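Local coordinates for LPXTG-motif cell wall anchor domain protein (Mobiluncus mulieris, PDB 5U5O) that probably mediates cell adhesion as part of a giant cell-wall-anchored surface protein whose Ig-like domains carry internal disulfide, isopeptide and ester cross-links, at residues 27-32 against 120-125; 33-38 against 68-73; 45-50 against 138-143; 61-66 against 106-111. All blocks are in the same frame, centred on the assembly; numbering follows the deposited sequence. Where two conformers were deposited one is given.

Overall arrangement
All four contacts lie in the T-Q ester bond containing domain, the N-terminal part of this two-domain piece. From the N terminus, the chain enters through 27-32, 33-38, 45-50 and 61-66 in turn before any loop closes. Segment 68-73 then returns to 33-38 (interaction 2), 106-111 to 61-66 (interaction 4), 120-125 to 27-32 (interaction 1) and 138-143 to 45-50 (interaction 3). Interactions 2 and 4 both fall within the loop of interaction 1, and interaction 4 also within that of interaction 3; the remaining pairs cross. Interactions 1 and 2 join the two sheets of the sandwich, interaction 3 lays a hairpin on its outside, and interaction 4 packs a short helix against Leu63 near strand 64-71.

Interaction 1: 27-32 against 120-125; sequences FTIKDT and LVVYEQ
The carboxylates of Asp31 and Glu124 meet in the densest part of this contact, where Asp31 OD2 lies 2.7 Å from Glu124 OE1. The two side chains arrive from opposite directions, and their carboxylate planes are turned 70° against each other. Glu124 reaches this spot by a bend at its second torsion (chi2 80°), which folds the acid back toward strand 26-36. Val122 lies over one face of the Asp31 carboxylate: its CG1 methyl sits 3.7 Å from Asp31 OD2 and nearly as close to OD1, so the carboxylate rests against a hydrocarbon surface. Strands 26-36 and 118-127 belong to different sheets of an Ig-like beta-sandwich; the axes of the two short segments approach to 9.3 Å and cross at -39°. Thr7 of strand 4-10 touches both acids, and Gln160 touches Val122. This setting is consistent with the site of the threonine-glutamine ester cross-link of such domains, where an acidic pair lies beside the bond. Away from the acids the packing thins to a single touch, Ile29 CG2 against Val122 CG2 at 4.0 Å, the two side chains running alongside with opposed directions. On the reverse of strand 26-36, Lys30 and Thr32, both partly exposed, point away from strand 118-127, and Lys30 NZ makes a long, weak ion pair with Glu98.

Interaction 2: 33-38 against 68-73; sequences VRLYNV and TTVKVT
Val38 CG2 fits against the fork of Val72, 3.9 Å from CG1 and 3.9 Å from CG2, with the two side chains crossing at about a right angle. Next to it Leu35 CD1 comes to 4.2 Å from Val72 CG2, so this one methyl of Val72 serves both residues of the opposite segment. A further touch of Val70 CG1 on Leu35 CD1, at 4.4 Å, is doubtful because the valine has two conformers. All of this is hydrocarbon contact; no hydrogen bond passes between the segments. Asn37 has left-handed helical backbone angles (phi 60°, psi 40°) and turns the chain just beyond the strand, so that Val38 points to the same partner as Leu35. Around this core, Tyr95 packs on both Val38 and Val72, while Leu126 touches Leu35 and Val38. Backbone bonds of Leu35 with Tyr95 and of Asn37 with Lys93 hold the segment on strand 94-104. On the far side, Arg34 forms salt bridges to Glu84 and Glu96, and the Tyr36 hydroxyl bonds Glu84, anchoring that face to helix 82-88. The ends of strands 26-36 and 64-71, from opposite sheets, and the loop residues just after them thus close one end of the hydrophobic core of an Ig-like beta-sandwich.

Interaction 3: 45-50 against 138-143; sequences AIAGQL and TEVTPK
Val140 lays its CG2 methyl over two alanines of strand 43-52, 4.0 Å from Ala45 CB and 4.2 Å from Ala47 CB. With CG1 anti to the backbone N (chi1 177°), it is the other branch, CG2, that is presented to the strand. Ala45 and Ala47 alternate with Ile46, which turns to the other face and packs on Met99 of the facing sheet, so the valine rests on the outer surface of the sandwich and not in its core. Methyl side chains on that surface let the second segment come close: Ala47 and Glu139 have their CA atoms 6.4 Å apart. Strand 140-142 pairs antiparallel with 132-135 in a small two-stranded sheet, and its axis runs at 116° to that of segment 45-50. Tyr132 and Val135 of the same small sheet, together with Trp127, also touch Val140. Where the chain enters the strand the contact turns polar. A water accepts from Gln49 NE2 at 2.9 Å and donates to Thr138 O at 2.8 Å, bridging a gap that the side chains do not span directly. Gln49 OE1 is taken by Gln125 NE2, which ties the amide's other end to the neighbouring strand. Glu139 OE2 forms a salt bridge with Lys65 NZ, a separate tie to strand 64-71. Between 45-50 and 138-143 themselves, attachment therefore rests on one methyl packed on two alanines, with direction supplied by the water bridge.

Interaction 4: 61-66 against 106-111; sequences SALAKA and EDLTKN
Leu63, near strand 64-71, packs against the C-terminal end of helix 105-109, a short helix following strand 94-104 of the Ig-like sandwich and ending in an ST turn. The apolar contact is made by CD1, which lies 3.7 Å from Leu108 CD2, the leucines crossing at about a right angle. Its other methyl, CD2, rests 3.8 Å from Asp107 O in van der Waals packing on the helix backbone. Both leucines also touch Val103 and Leu120, so they extend the sandwich core toward the helix. No direct hydrogen bond joins the two segments; a water does so instead, donating to Leu63 O at 2.8 Å and to Asp107 OD2 at 2.7 Å. With both its donors engaged across the gap, this water holds the backbone carbonyl and the carboxylate at a set spacing. Lys104 adds only a long, weak ion pair to the same carboxylate oxygen. The remaining bonds are local to the helix end. Lys110 N still bonds Glu106 O at 2.8 Å, although Lys110 itself has left the helical conformation with phi 58°, and Thr109 OG1 accepts from Asn111 N at 3.1 Å to close the ST turn. The lysine side chain curls back over the last turn, bringing NZ within 3.1 Å of Asp107 O, at a C=O...N angle of 137° and tilted 29° from the carbonyl plane.

Interaction 1: 27-32 against 120-125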
loop_
_atom_site.group_PDB
_atom_site.type_symbol
_atom_site.label_atom_id
_atom_site.label_comp_id
_atom_site.label_asym_id
_atom_site.label_seq_id
_atom_site.Cartn_x
_atom_site.Cartn_y
_atom_site.Cartn_z
ATOM N N PHE A 27 2.018 5.381 -11.961
ATOM C CA PHE A 27 0.731 4.761 -12.190
ATOM C C PHE A 27 -0.217 5.795 -12.748
ATOM O O PHE A 27 -0.134 6.965 -12.394
ATOM C CB PHE A 27 0.149 4.231 -10.893
ATOM C CG PHE A 27 0.935 3.100 -10.331
ATOM C CD1 PHE A 27 0.685 1.792 -10.739
ATOM C CD2 PHE A 27 1.929 3.340 -9.415
ATOM C CE1 PHE A 27 1.416 0.736 -10.228
ATOM C CE2 PHE A 27 2.673 2.289 -8.900
ATOM C CZ PHE A 27 2.410 0.985 -9.307
ATOM N N THR A 28 -1.087 5.345 -13.640
ATOM C CA THR A 28 -2.052 6.226 -14.263
ATOM C C THR A 28 -3.438 5.879 -13.760
ATOM O O THR A 28 -3.922 4.758 -13.952
ATOM C CB THR A 28 -2.029 6.114 -15.786
ATOM O OG1 THR A 28 -0.745 6.530 -16.260
ATOM C CG2 THR A 28 -3.098 7.016 -16.413
ATOM N N ILE A 29 -4.052 6.853 -13.091
ATOM C CA ILE A 29 -5.453 6.775 -12.684
ATOM C C ILE A 29 -6.293 7.293 -13.865
ATOM O O ILE A 29 -6.126 8.445 -14.297
ATOM C CB ILE A 29 -5.696 7.555 -11.382
ATOM C CG1 ILE A 29 -5.106 6.838 -10.159
ATOM C CG2 ILE A 29 -7.195 7.712 -11.131
ATOM C CD1 ILE A 29 -3.598 6.671 -10.133
ATOM N N LYS A 30 -7.118 6.414 -14.430
ATOM C CA LYS A 30 -8.153 6.822 -15.377
ATOM C C LYS A 30 -9.309 7.459 -14.591
ATOM O O LYS A 30 -9.963 6.811 -13.770
ATOM C CB LYS A 30 -8.669 5.633 -16.159
ATOM C CG LYS A 30 -9.603 6.017 -17.298
ATOM C CD LYS A 30 -10.254 4.772 -17.838
ATOM C CE LYS A 30 -11.067 5.049 -19.077
ATOM N NZ LYS A 30 -11.510 3.776 -19.707
ATOM N N ASP A 31 -9.542 8.732 -14.886
ATOM C CA ASP A 31 -10.601 9.524 -14.247
ATOM C C ASP A 31 -11.719 9.687 -15.279
ATOM O O ASP A 31 -11.620 10.507 -16.172
ATOM C CB ASP A 31 -9.967 10.829 -13.837
ATOM C CG ASP A 31 -10.962 11.859 -13.325
ATOM O OD1 ASP A 31 -12.164 11.544 -13.020
ATOM O OD2 ASP A 31 -10.441 12.986 -13.191
ATOM N N THR A 32 -12.687 8.782 -15.207
ATOM C CA THR A 32 -13.839 8.833 -16.107
ATOM C C THR A 32 -14.822 9.858 -15.546
ATOM O O THR A 32 -15.335 9.689 -14.449
ATOM C CB THR A 32 -14.493 7.462 -16.283
ATOM O OG1 THR A 32 -13.532 6.568 -16.845
ATOM C CG2 THR A 32 -15.659 7.502 -17.226
ATOM N N LEU A 120 -6.410 6.577 -1.859
ATOM C CA LEU A 120 -6.429 7.735 -2.758
ATOM C C LEU A 120 -7.844 8.109 -3.187
ATOM O O LEU A 120 -8.731 7.267 -3.229
ATOM C CB LEU A 120 -5.608 7.438 -4.012
ATOM C CG LEU A 120 -4.196 6.908 -3.777
ATOM C CD1 LEU A 120 -3.496 6.611 -5.097
ATOM C CD2 LEU A 120 -3.356 7.891 -2.978
ATOM N N VAL A 121 -8.002 9.352 -3.613
ATOM C CA VAL A 121 -9.302 9.811 -4.093
ATOM C C VAL A 121 -9.112 10.914 -5.128
ATOM O O VAL A 121 -8.228 11.752 -4.994
ATOM C CB VAL A 121 -10.217 10.233 -2.906
ATOM C CG1 VAL A 121 -9.626 11.436 -2.178
ATOM C CG2 VAL A 121 -11.655 10.480 -3.363
ATOM N N VAL A 122 -9.986 10.897 -6.134
ATOM C CA VAL A 122 -10.038 11.891 -7.206
ATOM C C VAL A 122 -11.123 12.933 -6.872
ATOM O O VAL A 122 -12.234 12.575 -6.435
ATOM C CB VAL A 122 -10.417 11.227 -8.526
ATOM C CG1 VAL A 122 -10.701 12.249 -9.620
ATOM C CG2 VAL A 122 -9.286 10.303 -8.943
ATOM N N TYR A 123 -10.761 14.204 -7.001
ATOM C CA TYR A 123 -11.678 15.357 -6.917
ATOM C C TYR A 123 -11.817 15.899 -8.329
ATOM O O TYR A 123 -10.886 15.799 -9.140
ATOM C CB TYR A 123 -11.041 16.405 -6.015
ATOM C CG TYR A 123 -11.267 16.211 -4.515
ATOM C CD1 TYR A 123 -11.549 14.959 -3.952
ATOM C CD2 TYR A 123 -11.225 17.316 -3.659
ATOM C CE1 TYR A 123 -11.772 14.817 -2.584
ATOM C CE2 TYR A 123 -11.440 17.177 -2.296
ATOM C CZ TYR A 123 -11.713 15.931 -1.766
ATOM O OH TYR A 123 -11.924 15.818 -0.412
ATOM N N GLU A 124 -12.986 16.488 -8.634
ATOM C CA GLU A 124 -13.259 17.021 -9.979
ATOM C C GLU A 124 -14.068 18.306 -9.871
ATOM O O GLU A 124 -14.924 18.452 -8.966
ATOM C CB GLU A 124 -14.054 16.025 -10.828
ATOM C CG GLU A 124 -14.035 16.306 -12.327
ATOM C CD GLU A 124 -12.751 15.827 -13.003
ATOM O OE1 GLU A 124 -11.985 15.043 -12.394
ATOM O OE2 GLU A 124 -12.496 16.278 -14.132
ATOM N N GLN A 125 -13.789 19.248 -10.758
ATOM C CA GLN A 125 -14.614 20.458 -10.867
ATOM C C GLN A 125 -14.996 20.695 -12.312
ATOM O O GLN A 125 -14.229 20.378 -13.262
ATOM C CB GLN A 125 -13.900 21.682 -10.294
ATOM C CG GLN A 125 -13.356 21.493 -8.880
ATOM C CD GLN A 125 -12.008 20.754 -8.871
ATOM O OE1 GLN A 125 -11.136 21.053 -9.677
ATOM N NE2 GLN A 125 -11.857 19.772 -7.982
#

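Interaction 2: 33-38 against 68-73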
loop_
_atom_site.group_PDB
_atom_site.type_symbol
_atom_site.label_atom_id
_atom_site.label_comp_id
_atom_site.label_asym_id
_atom_site.label_seq_id
_atom_site.Cartn_x
_atom_site.Cartn_y
_atom_site.Cartn_z
ATOM N N VAL A 33 -15.012 10.923 -16.309
ATOM C CA VAL A 33 -15.817 12.080 -15.879
ATOM C C VAL A 33 -17.228 12.011 -16.452
ATOM O O VAL A 33 -17.428 11.786 -17.625
ATOM C CB VAL A 33 -15.112 13.370 -16.308
ATOM C CG1 VAL A 33 -15.909 14.575 -15.806
ATOM C CG2 VAL A 33 -13.658 13.398 -15.795
ATOM N N ARG A 34 -18.196 12.158 -15.547
ATOM C CA ARG A 34 -19.627 12.083 -15.876
ATOM C C ARG A 34 -20.235 13.481 -15.678
ATOM O O ARG A 34 -20.199 14.015 -14.573
ATOM C CB ARG A 34 -20.293 11.054 -14.968
ATOM C CG ARG A 34 -19.607 9.695 -14.903
ATOM C CD ARG A 34 -20.075 8.780 -16.010
ATOM N NE ARG A 34 -21.437 8.258 -15.767
ATOM C CZ ARG A 34 -22.069 7.387 -16.550
ATOM N NH1 ARG A 34 -21.454 6.898 -17.626
ATOM N NH2 ARG A 34 -23.306 6.966 -16.274
ATOM N N LEU A 35 -20.699 14.049 -16.783
ATOM C CA LEU A 35 -21.291 15.385 -16.764
ATOM C C LEU A 35 -22.803 15.267 -16.808
ATOM O O LEU A 35 -23.361 14.618 -17.676
ATOM C CB LEU A 35 -20.826 16.201 -17.939
ATOM C CG LEU A 35 -19.306 16.341 -18.087
ATOM C CD1 LEU A 35 -18.947 17.143 -19.331
ATOM C CD2 LEU A 35 -18.639 16.955 -16.868
ATOM N N TYR A 36 -23.477 15.917 -15.839
ATOM C CA TYR A 36 -24.936 15.757 -15.604
ATOM C C TYR A 36 -25.696 17.007 -16.012
ATOM O O TYR A 36 -25.345 18.081 -15.548
ATOM C CB TYR A 36 -25.212 15.459 -14.135
ATOM C CG TYR A 36 -24.406 14.316 -13.585
ATOM C CD1 TYR A 36 -24.424 13.077 -14.208
ATOM C CD2 TYR A 36 -23.654 14.474 -12.453
ATOM C CE1 TYR A 36 -23.696 12.017 -13.712
ATOM C CE2 TYR A 36 -22.882 13.416 -11.951
ATOM C CZ TYR A 36 -22.947 12.194 -12.586
ATOM O OH TYR A 36 -22.183 11.131 -12.103
ATOM N N ASN A 37 -26.601 16.837 -16.966
ATOM C CA ASN A 37 -27.535 17.944 -17.329
ATOM C C ASN A 37 -26.781 19.176 -17.809
ATOM O O ASN A 37 -27.184 20.317 -17.535
ATOM C CB ASN A 37 -28.532 18.253 -16.193
ATOM C CG ASN A 37 -29.516 17.147 -16.020
ATOM O OD1 ASN A 37 -29.796 16.385 -16.940
ATOM N ND2 ASN A 37 -30.154 17.117 -14.854
ATOM N N VAL A 38 -25.727 18.938 -18.597
ATOM C CA VAL A 38 -24.987 19.971 -19.277
ATOM C C VAL A 38 -25.614 20.204 -20.637
ATOM O O VAL A 38 -26.431 19.410 -21.108
ATOM C CB VAL A 38 -23.483 19.599 -19.419
ATOM C CG1 VAL A 38 -22.782 19.795 -18.091
ATOM C CG2 VAL A 38 -23.257 18.177 -19.947
ATOM N N THR A 68 -8.702 20.324 -18.777
ATOM C CA THR A 68 -8.946 20.393 -20.221
ATOM C C THR A 68 -10.297 21.046 -20.484
ATOM O O THR A 68 -11.050 21.310 -19.544
ATOM C CB THR A 68 -8.899 18.990 -20.880
ATOM O OG1 THR A 68 -8.961 19.106 -22.311
ATOM C CG2 THR A 68 -10.023 18.071 -20.391
ATOM N N THR A 69 -10.594 21.310 -21.753
ATOM C CA THR A 69 -11.903 21.783 -22.166
ATOM C C THR A 69 -12.634 20.673 -22.899
ATOM O O THR A 69 -11.998 19.808 -23.526
ATOM C CB THR A 69 -11.828 23.041 -23.034
ATOM O OG1 THR A 69 -10.884 22.846 -24.076
ATOM C CG2 THR A 69 -11.433 24.244 -22.198
ATOM N N VAL A 70 -13.966 20.698 -22.796
ATOM C CA VAL A 70 -14.851 19.693 -23.388
ATOM C C VAL A 70 -16.040 20.391 -24.036
ATOM O O VAL A 70 -16.762 21.126 -23.363
ATOM C CB VAL A 70 -15.421 18.742 -22.323
ATOM C CG1 VAL A 70 -16.436 17.792 -22.943
ATOM C CG2 VAL A 70 -14.316 17.964 -21.626
ATOM N N LYS A 71 -16.252 20.162 -25.324
ATOM C CA LYS A 71 -17.432 20.654 -26.019
ATOM C C LYS A 71 -18.422 19.515 -26.028
ATOM O O LYS A 71 -18.223 18.483 -26.643
ATOM C CB LYS A 71 -17.113 21.136 -27.425
ATOM C CG LYS A 71 -18.316 21.856 -28.034
ATOM C CD LYS A 71 -17.982 22.512 -29.361
ATOM C CE LYS A 71 -19.171 23.301 -29.872
ATOM N NZ LYS A 71 -18.829 24.002 -31.128
ATOM N N VAL A 72 -19.525 19.704 -25.298
ATOM C CA VAL A 72 -20.440 18.606 -25.085
ATOM C C VAL A 72 -21.221 18.307 -26.350
ATOM O O VAL A 72 -21.710 19.239 -27.021
ATOM C CB VAL A 72 -21.383 18.945 -23.919
ATOM C CG1 VAL A 72 -22.468 17.886 -23.756
ATOM C CG2 VAL A 72 -20.549 19.068 -22.651
ATOM N N THR A 73 -21.341 17.026 -26.685
ATOM C CA THR A 73 -22.068 16.592 -27.872
ATOM C C THR A 73 -22.828 15.287 -27.602
ATOM O O THR A 73 -22.496 14.542 -26.681
ATOM C CB THR A 73 -21.107 16.457 -29.072
ATOM O OG1 THR A 73 -21.871 16.288 -30.269
ATOM C CG2 THR A 73 -20.152 15.286 -28.880
#

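Interaction 3: 45-50 against 138-143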
loop_
_atom_site.group_PDB
_atom_site.type_symbol
_atom_site.label_atom_id
_atom_site.label_comp_id
_atom_site.label_asym_id
_atom_site.label_seq_id
_atom_site.Cartn_x
_atom_site.Cartn_y
_atom_site.Cartn_z
ATOM N N ALA A 45 -14.871 23.692 -19.012
ATOM C CA ALA A 45 -13.556 23.226 -18.558
ATOM C C ALA A 45 -13.784 22.271 -17.406
ATOM O O ALA A 45 -14.634 22.480 -16.537
ATOM C CB ALA A 45 -12.665 24.379 -18.116
ATOM N N ILE A 46 -12.990 21.203 -17.400
ATOM C CA ILE A 46 -12.961 20.240 -16.313
ATOM C C ILE A 46 -11.572 20.139 -15.715
ATOM O O ILE A 46 -10.561 20.235 -16.453
ATOM C CB ILE A 46 -13.517 18.851 -16.724
ATOM C CG1 ILE A 46 -12.837 18.304 -17.983
ATOM C CG2 ILE A 46 -15.041 18.959 -16.873
ATOM C CD1 ILE A 46 -13.205 16.863 -18.252
ATOM N N ALA A 47 -11.494 19.913 -14.416
ATOM C CA ALA A 47 -10.197 19.683 -13.742
ATOM C C ALA A 47 -10.353 18.561 -12.780
ATOM O O ALA A 47 -11.389 18.437 -12.090
ATOM C CB ALA A 47 -9.762 20.931 -13.001
ATOM N N GLY A 48 -9.311 17.747 -12.698
ATOM C CA GLY A 48 -9.225 16.669 -11.739
ATOM C C GLY A 48 -7.933 16.753 -10.939
ATOM O O GLY A 48 -6.898 17.224 -11.450
ATOM N N GLN A 49 -7.989 16.273 -9.701
ATOM C CA GLN A 49 -6.818 16.145 -8.833
ATOM C C GLN A 49 -6.884 14.836 -8.094
ATOM O O GLN A 49 -7.952 14.381 -7.708
ATOM C CB GLN A 49 -6.702 17.282 -7.814
ATOM C CG GLN A 49 -6.830 18.674 -8.389
ATOM C CD GLN A 49 -8.279 19.104 -8.596
ATOM O OE1 GLN A 49 -9.163 18.819 -7.769
ATOM N NE2 GLN A 49 -8.533 19.792 -9.702
ATOM N N LEU A 50 -5.703 14.257 -7.876
ATOM C CA LEU A 50 -5.539 13.038 -7.105
ATOM C C LEU A 50 -4.894 13.364 -5.766
ATOM O O LEU A 50 -3.858 14.040 -5.723
ATOM C CB LEU A 50 -4.623 12.067 -7.873
ATOM C CG LEU A 50 -4.481 10.685 -7.256
ATOM C CD1 LEU A 50 -5.768 9.892 -7.317
ATOM C CD2 LEU A 50 -3.360 9.942 -7.978
ATOM N N THR A 138 -2.909 21.434 -16.242
ATOM C CA THR A 138 -3.031 21.079 -14.827
ATOM C C THR A 138 -4.133 21.802 -14.050
ATOM O O THR A 138 -4.683 21.214 -13.133
ATOM C CB THR A 138 -1.689 21.281 -14.075
ATOM O OG1 THR A 138 -1.252 22.638 -14.220
ATOM C CG2 THR A 138 -0.599 20.326 -14.594
ATOM N N GLU A 139 -4.424 23.067 -14.379
ATOM C CA GLU A 139 -5.328 23.895 -13.575
ATOM C C GLU A 139 -6.183 24.785 -14.452
ATOM O O GLU A 139 -5.793 25.127 -15.571
ATOM C CB GLU A 139 -4.534 24.796 -12.632
ATOM C CG GLU A 139 -3.636 24.074 -11.645
ATOM C CD GLU A 139 -2.966 25.028 -10.675
ATOM O OE1 GLU A 139 -2.478 26.090 -11.120
ATOM O OE2 GLU A 139 -2.926 24.716 -9.468
ATOM N N VAL A 140 -7.350 25.137 -13.921
ATOM C CA VAL A 140 -8.197 26.183 -14.469
ATOM C C VAL A 140 -7.934 27.448 -13.651
ATOM O O VAL A 140 -7.985 27.415 -12.417
ATOM C CB VAL A 140 -9.687 25.788 -14.367
ATOM C CG1 VAL A 140 -10.600 26.906 -14.870
ATOM C CG2 VAL A 140 -9.966 24.494 -15.134
ATOM N N THR A 141 -7.662 28.554 -14.340
ATOM C CA THR A 141 -7.501 29.861 -13.700
ATOM C C THR A 141 -8.865 30.554 -13.708
ATOM O O THR A 141 -9.445 30.732 -14.779
ATOM C CB THR A 141 -6.491 30.739 -14.464
ATOM O OG1 THR A 141 -5.269 30.015 -14.625
ATOM C CG2 THR A 141 -6.202 32.045 -13.714
ATOM N N PRO A 142 -9.381 30.946 -12.524
ATOM C CA PRO A 142 -10.655 31.673 -12.519
ATOM C C PRO A 142 -10.533 33.118 -12.997
ATOM O O PRO A 142 -9.424 33.644 -13.154
ATOM C CB PRO A 142 -11.070 31.644 -11.046
ATOM C CG PRO A 142 -9.801 31.495 -10.288
ATOM C CD PRO A 142 -8.893 30.681 -11.159
ATOM N N LYS A 143 -11.683 33.736 -13.236
ATOM C CA LYS A 143 -11.769 35.174 -13.465
ATOM C C LYS A 143 -12.029 35.806 -12.113
ATOM O O LYS A 143 -13.171 35.840 -11.651
ATOM C CB LYS A 143 -12.898 35.507 -14.425
ATOM C CG LYS A 143 -12.682 34.955 -15.816
ATOM C CD LYS A 143 -13.631 35.594 -16.803
ATOM C CE LYS A 143 -13.356 35.098 -18.205
ATOM N NZ LYS A 143 -14.384 35.595 -19.152
HETATM O O HOH W 1 -6.576 21.447 -11.117
#

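Interaction 4: 61-66 against 106-111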
loop_
_atom_site.group_PDB
_atom_site.type_symbol
_atom_site.label_atom_id
_atom_site.label_comp_id
_atom_site.label_asym_id
_atom_site.label_seq_id
_atom_site.Cartn_x
_atom_site.Cartn_y
_atom_site.Cartn_z
ATOM N N SER A 61 -1.098 19.608 -1.552
ATOM C CA SER A 61 -0.959 18.157 -1.323
ATOM C C SER A 61 -1.327 17.259 -2.519
ATOM O O SER A 61 -1.224 16.033 -2.417
ATOM C CB SER A 61 -1.767 17.725 -0.095
ATOM O OG SER A 61 -1.277 18.353 1.078
ATOM N N ALA A 62 -1.721 17.847 -3.649
ATOM C CA ALA A 62 -2.129 17.067 -4.822
ATOM C C ALA A 62 -0.970 16.244 -5.381
ATOM O O ALA A 62 0.122 16.765 -5.572
ATOM C CB ALA A 62 -2.683 17.977 -5.906
ATOM N N LEU A 63 -1.236 14.963 -5.620
ATOM C CA LEU A 63 -0.268 14.037 -6.202
ATOM C C LEU A 63 -0.228 14.157 -7.718
ATOM O O LEU A 63 0.791 13.871 -8.338
ATOM C CB LEU A 63 -0.626 12.600 -5.823
ATOM C CG LEU A 63 -0.570 12.259 -4.333
ATOM C CD1 LEU A 63 -1.312 10.968 -4.030
ATOM C CD2 LEU A 63 0.877 12.163 -3.880
ATOM N N ALA A 64 -1.360 14.527 -8.312
ATOM C CA ALA A 64 -1.468 14.707 -9.751
ATOM C C ALA A 64 -2.629 15.655 -9.997
ATOM O O ALA A 64 -3.569 15.733 -9.190
ATOM C CB ALA A 64 -1.769 13.396 -10.426
ATOM N N LYS A 65 -2.549 16.358 -11.121
ATOM C CA LYS A 65 -3.583 17.294 -11.564
ATOM C C LYS A 65 -3.735 17.208 -13.067
ATOM O O LYS A 65 -2.755 16.988 -13.773
ATOM C CB LYS A 65 -3.195 18.726 -11.216
ATOM C CG LYS A 65 -3.087 19.061 -9.747
ATOM C CD LYS A 65 -2.658 20.514 -9.611
ATOM C CE LYS A 65 -2.552 20.943 -8.164
ATOM N NZ LYS A 65 -2.361 22.415 -8.062
ATOM N N ALA A 66 -4.941 17.397 -13.578
ATOM C CA ALA A 66 -5.197 17.487 -15.015
ATOM C C ALA A 66 -6.331 18.451 -15.266
ATOM O O ALA A 66 -7.280 18.523 -14.471
ATOM C CB ALA A 66 -5.592 16.143 -15.588
ATOM N N GLU A 106 7.272 6.914 -6.355
ATOM C CA GLU A 106 8.026 7.480 -5.223
ATOM C C GLU A 106 7.293 8.588 -4.452
ATOM O O GLU A 106 7.585 8.813 -3.283
ATOM C CB GLU A 106 9.421 7.957 -5.656
ATOM C CG GLU A 106 9.460 9.161 -6.593
ATOM C CD GLU A 106 10.841 9.782 -6.738
ATOM O OE1 GLU A 106 11.819 9.296 -6.116
ATOM O OE2 GLU A 106 10.944 10.773 -7.485
ATOM N N ASP A 107 6.349 9.278 -5.099
ATOM C CA ASP A 107 5.482 10.236 -4.392
ATOM C C ASP A 107 4.452 9.560 -3.488
ATOM O O ASP A 107 3.877 10.214 -2.615
ATOM C CB ASP A 107 4.775 11.169 -5.382
ATOM C CG ASP A 107 5.725 12.140 -6.056
ATOM O OD1 ASP A 107 6.916 12.197 -5.678
ATOM O OD2 ASP A 107 5.275 12.859 -6.963
ATOM N N LEU A 108 4.205 8.270 -3.709
ATOM C CA LEU A 108 3.377 7.458 -2.815
ATOM C C LEU A 108 4.197 6.791 -1.715
ATOM O O LEU A 108 3.832 6.833 -0.541
ATOM C CB LEU A 108 2.608 6.403 -3.621
ATOM C CG LEU A 108 1.603 6.962 -4.638
ATOM C CD1 LEU A 108 1.078 5.850 -5.531
ATOM C CD2 LEU A 108 0.462 7.677 -3.935
ATOM N N THR A 109 5.303 6.163 -2.091
ATOM C CA THR A 109 6.115 5.423 -1.130
ATOM C C THR A 109 7.052 6.305 -0.300
ATOM O O THR A 109 7.514 5.879 0.763
ATOM C CB THR A 109 7.003 4.386 -1.837
ATOM O OG1 THR A 109 7.953 5.055 -2.679
ATOM C CG2 THR A 109 6.171 3.400 -2.658
ATOM N N LYS A 110 7.393 7.485 -0.823
ATOM C CA LYS A 110 8.441 8.350 -0.259
ATOM C C LYS A 110 9.800 7.636 -0.181
ATOM O O LYS A 110 10.651 8.009 0.630
ATOM C CB LYS A 110 8.037 8.890 1.124
ATOM C CG LYS A 110 6.606 9.398 1.229
ATOM C CD LYS A 110 6.336 10.540 0.266
ATOM C CE LYS A 110 4.908 11.043 0.392
ATOM N NZ LYS A 110 4.677 12.243 -0.460
ATOM N N ASN A 111 10.006 6.625 -1.035
ATOM C CA ASN A 111 11.169 5.724 -0.948
ATOM C C ASN A 111 11.410 5.095 0.439
ATOM O O ASN A 111 12.562 4.850 0.829
ATOM C CB ASN A 111 12.424 6.436 -1.465
ATOM C CG ASN A 111 12.265 6.923 -2.891
ATOM O OD1 ASN A 111 12.425 8.112 -3.181
ATOM N ND2 ASN A 111 11.945 6.004 -3.795
HETATM O O HOH W 2 3.095 12.347 -8.526
#